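Local coordinates for protein aerobactin synthase IucA (Klebsiella pneumoniae subsp. pneumoniae, PDB 5JM8) that probably catalyses an ATP-dependent condensation step in the assembly of the siderophore aerobactin, as a member of the NRPS-independent siderophore (NIS) synthetase family, at residues 16-21 with 153-158. Numbering follows the deposited sequence.
Sequences AQCFLN and PAPKSH
Phe19 and Pro153 bring two backbones unusually close, their CA atoms lying 4.0 Å apart, where a turn of helix 14-26 meets an irregular loop between helices 138-142 and 163-169. In this NIS synthetase fold the meeting joins the N-terminal helix to a segment of the IucA/IucC family region, and it is a worked example of a helix packing against an irregular loop through a few apolar side chains, two of them prolines. The interface is modest, 157 Å² in all, apolar and buried. From the helix, Phe19 makes the closer touch: chi1 of 176° sets CG anti to the backbone N, beside the carbonyl carbon, and from there CD2 meets Pro153 CB at 4.0 Å. The two side chains cross at about a right angle, the proline carbon reaching the ring obliquely. Pro153 also rests on Phe107 of helix 101-124, while Phe545 of helix 545-549 touches this proline and packs edge-to-face with Phe19, joining both sides of the contact to one aromatic neighbourhood. One residue earlier, Cys18 points its CB toward the loop, and SG lies beside Pro155 CG at 4.5 Å, a looser apolar touch. The Pro155 side chain is about 6 Å from the bound ATP, so this packing lies near the nucleotide. Beyond it, the backbone N and O of Lys156 are hydrogen-bonded to Ser114 and His117, tying the loop to helix 101-124. The helix is anchored separately: Gln17 OE1 and Asn21 ND2 bond to the backbone of Phe65 and His63. These two amides also grip each other along one helical turn, Gln17 NE2 donating to Asn21 OD1 at 2.7 Å in a nearly straight bond (168°).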
ATOM      1  N   ALA A  16     -30.463  -7.324  25.472  1.00 19.05           N
ATOM      2  CA  ALA A  16     -31.206  -7.740  26.650  1.00 20.60           C
ATOM      3  C   ALA A  16     -30.289  -8.467  27.625  1.00 22.99           C
ATOM      4  O   ALA A  16     -30.452  -8.362  28.839  1.00 25.31           O
ATOM      5  CB  ALA A  16     -32.372  -8.630  26.258  1.00 20.24           C
ATOM      6  N   GLN A  17     -29.318  -9.197  27.086  1.00 23.06           N
ATOM      7  CA  GLN A  17     -28.412  -9.985  27.913  1.00 22.49           C
ATOM      8  C   GLN A  17     -27.575  -9.082  28.817  1.00 25.49           C
ATOM      9  O   GLN A  17     -27.150  -9.496  29.892  1.00 27.38           O
ATOM     10  CB  GLN A  17     -27.501 -10.846  27.041  1.00 21.27           C
ATOM     11  CG  GLN A  17     -26.885 -12.027  27.773  1.00 21.42           C
ATOM     12  CD  GLN A  17     -27.902 -13.100  28.118  1.00 21.12           C
ATOM     13  OE1 GLN A  17     -28.566 -13.650  27.238  1.00 19.13           O
ATOM     14  NE2 GLN A  17     -28.029 -13.401  29.405  1.00 21.82           N
ATOM     15  N   CYS A  18     -27.347  -7.847  28.377  1.00 26.95           N
ATOM     16  CA  CYS A  18     -26.619  -6.865  29.175  1.00 25.76           C
ATOM     17  C   CYS A  18     -27.442  -6.437  30.377  1.00 24.24           C
ATOM     18  O   CYS A  18     -26.943  -6.399  31.499  1.00 27.21           O
ATOM     19  CB  CYS A  18     -26.265  -5.643  28.330  1.00 24.94           C
ATOM     20  SG  CYS A  18     -25.064  -5.957  27.018  1.00 24.85           S
ATOM     21  N   PHE A  19     -28.704  -6.104  30.127  1.00 22.44           N
ATOM     22  CA  PHE A  19     -29.632  -5.739  31.188  1.00 20.68           C
ATOM     23  C   PHE A  19     -29.728  -6.865  32.207  1.00 22.75           C
ATOM     24  O   PHE A  19     -29.622  -6.638  33.412  1.00 24.81           O
ATOM     25  CB  PHE A  19     -31.012  -5.419  30.599  1.00 21.05           C
ATOM     26  CG  PHE A  19     -32.064  -5.115  31.629  1.00 22.79           C
ATOM     27  CD1 PHE A  19     -32.815  -6.132  32.198  1.00 24.98           C
ATOM     28  CD2 PHE A  19     -32.310  -3.810  32.022  1.00 23.69           C
ATOM     29  CE1 PHE A  19     -33.783  -5.854  33.142  1.00 26.04           C
ATOM     30  CE2 PHE A  19     -33.279  -3.525  32.967  1.00 23.31           C
ATOM     31  CZ  PHE A  19     -34.016  -4.548  33.528  1.00 27.09           C
ATOM     32  N   LEU A  20     -29.901  -8.084  31.709  1.00 23.73           N
ATOM     33  CA  LEU A  20     -30.138  -9.239  32.565  1.00 24.76           C
ATOM     34  C   LEU A  20     -28.877  -9.697  33.301  1.00 27.36           C
ATOM     35  O   LEU A  20     -28.921  -9.938  34.505  1.00 35.18           O
ATOM     36  CB  LEU A  20     -30.708 -10.395  31.739  1.00 22.09           C
ATOM     37  CG  LEU A  20     -32.076 -10.129  31.101  1.00 21.64           C
ATOM     38  CD1 LEU A  20     -32.467 -11.260  30.162  1.00 22.72           C
ATOM     39  CD2 LEU A  20     -33.149  -9.928  32.160  1.00 22.56           C
ATOM     40  N   ASN A  21     -27.758  -9.814  32.588  1.00 21.51           N
ATOM     41  CA  ASN A  21     -26.503 -10.237  33.214  1.00 20.47           C
ATOM     42  C   ASN A  21     -26.030  -9.224  34.247  1.00 20.73           C
ATOM     43  O   ASN A  21     -25.499  -9.592  35.296  1.00 21.07           O
ATOM     44  CB  ASN A  21     -25.409 -10.443  32.165  1.00 21.12           C
ATOM     45  CG  ASN A  21     -25.618 -11.697  31.340  1.00 25.07           C
ATOM     46  OD1 ASN A  21     -26.635 -12.379  31.470  1.00 29.86           O
ATOM     47  ND2 ASN A  21     -24.657 -12.002  30.474  1.00 22.93           N
ATOM     48  N   PRO A 153     -26.954  -1.814  32.115  1.00 20.03           N
ATOM     49  CA  PRO A 153     -28.325  -2.020  31.633  1.00 22.26           C
ATOM     50  C   PRO A 153     -28.652  -1.241  30.359  1.00 25.81           C
ATOM     51  O   PRO A 153     -29.415  -1.724  29.523  1.00 30.50           O
ATOM     52  CB  PRO A 153     -29.182  -1.527  32.802  1.00 23.06           C
ATOM     53  CG  PRO A 153     -28.310  -0.570  33.535  1.00 22.53           C
ATOM     54  CD  PRO A 153     -26.927  -1.114  33.412  1.00 20.71           C
ATOM     55  N   ALA A 154     -28.084  -0.046  30.231  1.00 21.38           N
ATOM     56  CA  ALA A 154     -28.308   0.804  29.067  1.00 21.10           C
ATOM     57  C   ALA A 154     -26.984   1.308  28.494  1.00 24.49           C
ATOM     58  O   ALA A 154     -26.687   2.500  28.568  1.00 29.43           O
ATOM     59  CB  ALA A 154     -29.201   1.972  29.438  1.00 20.22           C
ATOM     60  N   PRO A 155     -26.185   0.398  27.917  1.00 23.78           N
ATOM     61  CA  PRO A 155     -24.861   0.745  27.384  1.00 25.20           C
ATOM     62  C   PRO A 155     -24.899   1.653  26.154  1.00 28.18           C
ATOM     63  O   PRO A 155     -23.870   2.237  25.811  1.00 33.95           O
ATOM     64  CB  PRO A 155     -24.265  -0.618  27.022  1.00 22.74           C
ATOM     65  CG  PRO A 155     -25.437  -1.499  26.793  1.00 21.00           C
ATOM     66  CD  PRO A 155     -26.491  -1.032  27.742  1.00 21.62           C
ATOM     67  N   LYS A 156     -26.058   1.770  25.508  1.00 25.92           N
ATOM     68  CA  LYS A 156     -26.188   2.574  24.292  1.00 24.16           C
ATOM     69  C   LYS A 156     -27.212   3.693  24.447  1.00 29.19           C
ATOM     70  O   LYS A 156     -27.977   3.977  23.529  1.00 31.70           O
ATOM     71  CB  LYS A 156     -26.570   1.685  23.103  1.00 20.60           C
ATOM     72  CG  LYS A 156     -25.538   0.618  22.765  1.00 21.59           C
ATOM     73  CD  LYS A 156     -24.222   1.237  22.309  1.00 21.09           C
ATOM     74  CE  LYS A 156     -23.219   0.175  21.899  1.00 19.04           C
ATOM     75  NZ  LYS A 156     -21.899   0.760  21.545  1.00 15.11           N
ATOM     76  N   SER A 157     -27.233   4.313  25.620  1.00 28.76           N
ATOM     77  CA  SER A 157     -27.976   5.550  25.812  1.00 29.62           C
ATOM     78  C   SER A 157     -27.150   6.691  25.222  1.00 29.81           C
ATOM     79  O   SER A 157     -25.975   6.840  25.553  1.00 33.62           O
ATOM     80  CB  SER A 157     -28.278   5.776  27.299  1.00 31.16           C
ATOM     81  OG  SER A 157     -28.642   7.121  27.558  1.00 31.70           O
ATOM     82  N   HIS A 158     -27.760   7.479  24.337  1.00 28.59           N
ATOM     83  CA  HIS A 158     -27.048   8.511  23.576  1.00 27.51           C
ATOM     84  C   HIS A 158     -27.378   9.947  23.986  1.00 29.50           C
ATOM     85  O   HIS A 158     -26.841  10.884  23.397  1.00 32.23           O
ATOM     86  CB  HIS A 158     -27.362   8.382  22.082  1.00 25.57           C
ATOM     87  CG  HIS A 158     -27.216   7.001  21.537  1.00 24.42           C
ATOM     88  ND1 HIS A 158     -26.205   6.144  21.925  1.00 23.84           N
ATOM     89  CD2 HIS A 158     -27.943   6.326  20.618  1.00 26.44           C
ATOM     90  CE1 HIS A 158     -26.324   5.005  21.273  1.00 27.70           C
ATOM     91  NE2 HIS A 158     -27.375   5.086  20.473  1.00 29.38           N
TER